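Side-chain contact in TqaA (Penicillium aethiopicum, PDB 5DLK), which probably releases a nonribosomal peptide by macrocyclization, through this terminal condensation-like domain of a fungal peptide synthetase: residues Ile174-Ser179 with Pro187-Asp192. Sequence-based numbering, arbitrary orientation.
Sequences IQISHS and PKLFSD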
ATOM      1  N   ILE A 174     -16.710   4.505  -0.601  1.00 22.04           N
ATOM      2  CA  ILE A 174     -16.021   3.826  -1.675  1.00 20.35           C
ATOM      3  C   ILE A 174     -15.256   2.674  -1.044  1.00 22.17           C
ATOM      4  O   ILE A 174     -14.371   2.916  -0.232  1.00 22.02           O
ATOM      5  CB  ILE A 174     -15.055   4.791  -2.404  1.00 27.66           C
ATOM      6  CG1 ILE A 174     -15.748   6.142  -2.637  1.00 27.63           C
ATOM      7  CG2 ILE A 174     -14.510   4.169  -3.684  1.00 27.31           C
ATOM      8  CD1 ILE A 174     -14.835   7.250  -3.159  1.00 32.77           C
ATOM      9  N   GLN A 175     -15.622   1.439  -1.372  1.00 21.96           N
ATOM     10  CA  GLN A 175     -14.912   0.278  -0.846  1.00 21.07           C
ATOM     11  C   GLN A 175     -13.845  -0.129  -1.848  1.00 21.16           C
ATOM     12  O   GLN A 175     -14.017   0.044  -3.048  1.00 18.07           O
ATOM     13  CB  GLN A 175     -15.869  -0.875  -0.551  1.00 22.44           C
ATOM     14  CG  GLN A 175     -16.774  -0.580   0.632  1.00 22.54           C
ATOM     15  CD  GLN A 175     -17.685  -1.728   0.979  1.00 21.72           C
ATOM     16  OE1 GLN A 175     -17.633  -2.794   0.360  1.00 23.34           O
ATOM     17  NE2 GLN A 175     -18.535  -1.518   1.977  1.00 22.72           N
ATOM     18  N   ILE A 176     -12.723  -0.638  -1.348  1.00 19.57           N
ATOM     19  CA  ILE A 176     -11.595  -0.900  -2.231  1.00 20.21           C
ATOM     20  C   ILE A 176     -10.565  -1.785  -1.512  1.00 19.52           C
ATOM     21  O   ILE A 176     -10.341  -1.660  -0.304  1.00 18.15           O
ATOM     22  CB  ILE A 176     -10.955   0.440  -2.728  1.00 19.33           C
ATOM     23  CG1 ILE A 176      -9.844   0.194  -3.762  1.00 17.99           C
ATOM     24  CG2 ILE A 176     -10.487   1.309  -1.561  1.00 18.18           C
ATOM     25  CD1 ILE A 176      -9.359   1.476  -4.455  1.00 21.47           C
ATOM     26  N   SER A 177      -9.956  -2.686  -2.275  1.00 19.78           N
ATOM     27  CA  SER A 177      -8.865  -3.530  -1.795  1.00 18.67           C
ATOM     28  C   SER A 177      -7.534  -2.784  -1.956  1.00 17.79           C
ATOM     29  O   SER A 177      -7.336  -2.070  -2.933  1.00 17.32           O
ATOM     30  CB  SER A 177      -8.845  -4.854  -2.579  1.00 20.24           C
ATOM     31  OG  SER A 177      -7.632  -5.559  -2.358  1.00 21.96           O
ATOM     32  N   HIS A 178      -6.604  -2.947  -1.013  1.00 17.88           N
ATOM     33  CA  HIS A 178      -5.314  -2.262  -1.113  1.00 14.85           C
ATOM     34  C   HIS A 178      -4.499  -2.793  -2.316  1.00 16.15           C
ATOM     35  O   HIS A 178      -3.509  -2.189  -2.722  1.00 18.38           O
ATOM     36  CB  HIS A 178      -4.552  -2.411   0.225  1.00 17.46           C
ATOM     37  CG  HIS A 178      -3.560  -1.325   0.514  1.00 16.78           C
ATOM     38  ND1 HIS A 178      -2.877  -0.629  -0.475  1.00 18.47           N
ATOM     39  CD2 HIS A 178      -3.118  -0.808   1.685  1.00 18.01           C
ATOM     40  CE1 HIS A 178      -2.073   0.251   0.078  1.00 18.89           C
ATOM     41  NE2 HIS A 178      -2.187   0.157   1.397  1.00 20.84           N
ATOM     42  N   SER A 179      -4.951  -3.886  -2.928  1.00 18.95           N
ATOM     43  CA  SER A 179      -4.361  -4.312  -4.200  1.00 17.48           C
ATOM     44  C   SER A 179      -4.637  -3.297  -5.307  1.00 19.47           C
ATOM     45  O   SER A 179      -4.076  -3.402  -6.399  1.00 19.29           O
ATOM     46  CB  SER A 179      -4.894  -5.683  -4.627  1.00 19.73           C
ATOM     47  OG  SER A 179      -6.311  -5.649  -4.836  1.00 21.03           O
ATOM     48  N   PRO A 187      -4.833   9.864  -3.315  1.00 29.44           N
ATOM     49  CA  PRO A 187      -5.431  11.204  -3.389  1.00 28.79           C
ATOM     50  C   PRO A 187      -5.901  11.562  -4.796  1.00 30.26           C
ATOM     51  O   PRO A 187      -6.743  12.453  -4.952  1.00 30.57           O
ATOM     52  CB  PRO A 187      -4.286  12.131  -2.943  1.00 32.61           C
ATOM     53  CG  PRO A 187      -3.331  11.237  -2.200  1.00 31.71           C
ATOM     54  CD  PRO A 187      -3.399   9.951  -2.969  1.00 28.99           C
ATOM     55  N   LYS A 188      -5.385  10.851  -5.794  1.00 28.93           N
ATOM     56  CA  LYS A 188      -5.757  11.082  -7.179  1.00 28.66           C
ATOM     57  C   LYS A 188      -7.149  10.506  -7.451  1.00 32.51           C
ATOM     58  O   LYS A 188      -7.895  11.018  -8.287  1.00 30.90           O
ATOM     59  CB  LYS A 188      -4.724  10.459  -8.124  1.00 35.94           C
ATOM     60  CG  LYS A 188      -4.587  11.165  -9.463  1.00 42.22           C
ATOM     61  CD  LYS A 188      -3.952  12.531  -9.295  1.00 40.84           C
ATOM     62  CE  LYS A 188      -3.853  13.260 -10.624  1.00 52.94           C
ATOM     63  NZ  LYS A 188      -3.184  14.588 -10.488  1.00 55.90           N
ATOM     64  N   LEU A 189      -7.493   9.426  -6.758  1.00 27.95           N
ATOM     65  CA  LEU A 189      -8.839   8.883  -6.862  1.00 28.51           C
ATOM     66  C   LEU A 189      -9.828   9.966  -6.410  1.00 30.79           C
ATOM     67  O   LEU A 189     -10.849  10.210  -7.067  1.00 28.33           O
ATOM     68  CB  LEU A 189      -8.987   7.600  -6.019  1.00 29.98           C
ATOM     69  CG  LEU A 189     -10.258   6.740  -6.138  1.00 29.37           C
ATOM     70  CD1 LEU A 189     -10.028   5.309  -5.649  1.00 26.77           C
ATOM     71  CD2 LEU A 189     -11.411   7.355  -5.368  1.00 31.30           C
ATOM     72  N   PHE A 190      -9.513  10.614  -5.293  1.00 25.79           N
ATOM     73  CA  PHE A 190     -10.422  11.605  -4.711  1.00 29.33           C
ATOM     74  C   PHE A 190     -10.479  12.889  -5.545  1.00 30.99           C
ATOM     75  O   PHE A 190     -11.556  13.452  -5.745  1.00 31.50           O
ATOM     76  CB  PHE A 190     -10.011  11.938  -3.272  1.00 27.39           C
ATOM     77  CG  PHE A 190     -10.037  10.758  -2.335  1.00 25.68           C
ATOM     78  CD1 PHE A 190     -11.008   9.767  -2.458  1.00 26.42           C
ATOM     79  CD2 PHE A 190      -9.076  10.636  -1.340  1.00 29.44           C
ATOM     80  CE1 PHE A 190     -11.028   8.680  -1.593  1.00 23.72           C
ATOM     81  CE2 PHE A 190      -9.089   9.560  -0.464  1.00 27.37           C
ATOM     82  CZ  PHE A 190     -10.066   8.578  -0.589  1.00 25.68           C
ATOM     83  N   SER A 191      -9.331  13.357  -6.033  1.00 28.87           N
ATOM     84  CA  SER A 191      -9.303  14.592  -6.826  1.00 32.51           C
ATOM     85  C   SER A 191      -9.943  14.395  -8.212  1.00 34.36           C
ATOM     86  O   SER A 191     -10.614  15.297  -8.709  1.00 35.33           O
ATOM     87  CB  SER A 191      -7.871  15.133  -6.953  1.00 32.50           C
ATOM     88  OG  SER A 191      -7.042  14.280  -7.717  1.00 35.16           O
ATOM     89  N   ASP A 192      -9.765  13.218  -8.815  1.00 27.89           N
ATOM     90  CA  ASP A 192     -10.484  12.863 -10.036  1.00 28.59           C
ATOM     91  C   ASP A 192     -11.998  12.810  -9.804  1.00 31.35           C
ATOM     92  O   ASP A 192     -12.766  13.288 -10.640  1.00 31.94           O
ATOM     93  CB  ASP A 192     -10.009  11.522 -10.594  1.00 30.85           C
ATOM     94  CG  ASP A 192      -8.671  11.627 -11.319  1.00 35.83           C
ATOM     95  OD1 ASP A 192      -8.003  12.684 -11.200  1.00 31.41           O
ATOM     96  OD2 ASP A 192      -8.291  10.648 -12.003  1.00 34.70           O
TER
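The F190 ring meets I174 at its edge: CD1 of the isoleucine lies near the ring plane, 4.4 Å from F190 CE1. Y70 and W72 of strand 67-75 both form edge-to-face contacts with the same phenylalanine, so two aromatic neighbours join the isoleucine around the ring. L189 carries the rest of the contact by dividing its two methyls between two isoleucines. Its CD2 lies 4.1 Å from I174 CD1, the two side chains running alongside in opposed senses. Its other branch, CD1, meets I176 CD1 tip to tip at 4.1 Å. I176 reaches this far because CG1 stands anti to the backbone N (chi1 -175°) and the chain stays extended beyond it. I174 instead turns CG1 beside its backbone N (chi1 -44°), and its extended end brings CD1 up against L189 and F190, which lie on the same side of it. The interface is small and apolar, about 130 Å² of surface from both sides, with all four touching residues buried. Just past the isoleucines, S177 OG and S179 OG share a hydrogen bond of 2.8 Å, within the S177-to-G183 stretch that corresponds to the HHxxxDG signature of condensation domains; G183 contacts phosphopantetheine in a crystal structure of this protein, a ligand absent here. The axes of segments 174-177 and 187-192 approach to 12.5 Å, roughly antiparallel at 150°. Helix 186-197 thus returns over the sheet after strand 169-177, which pairs with strands 67-75 and 158-163, while its L189 also packs on L91 of helix 81-94 and its D192 forms a salt bridge with R94.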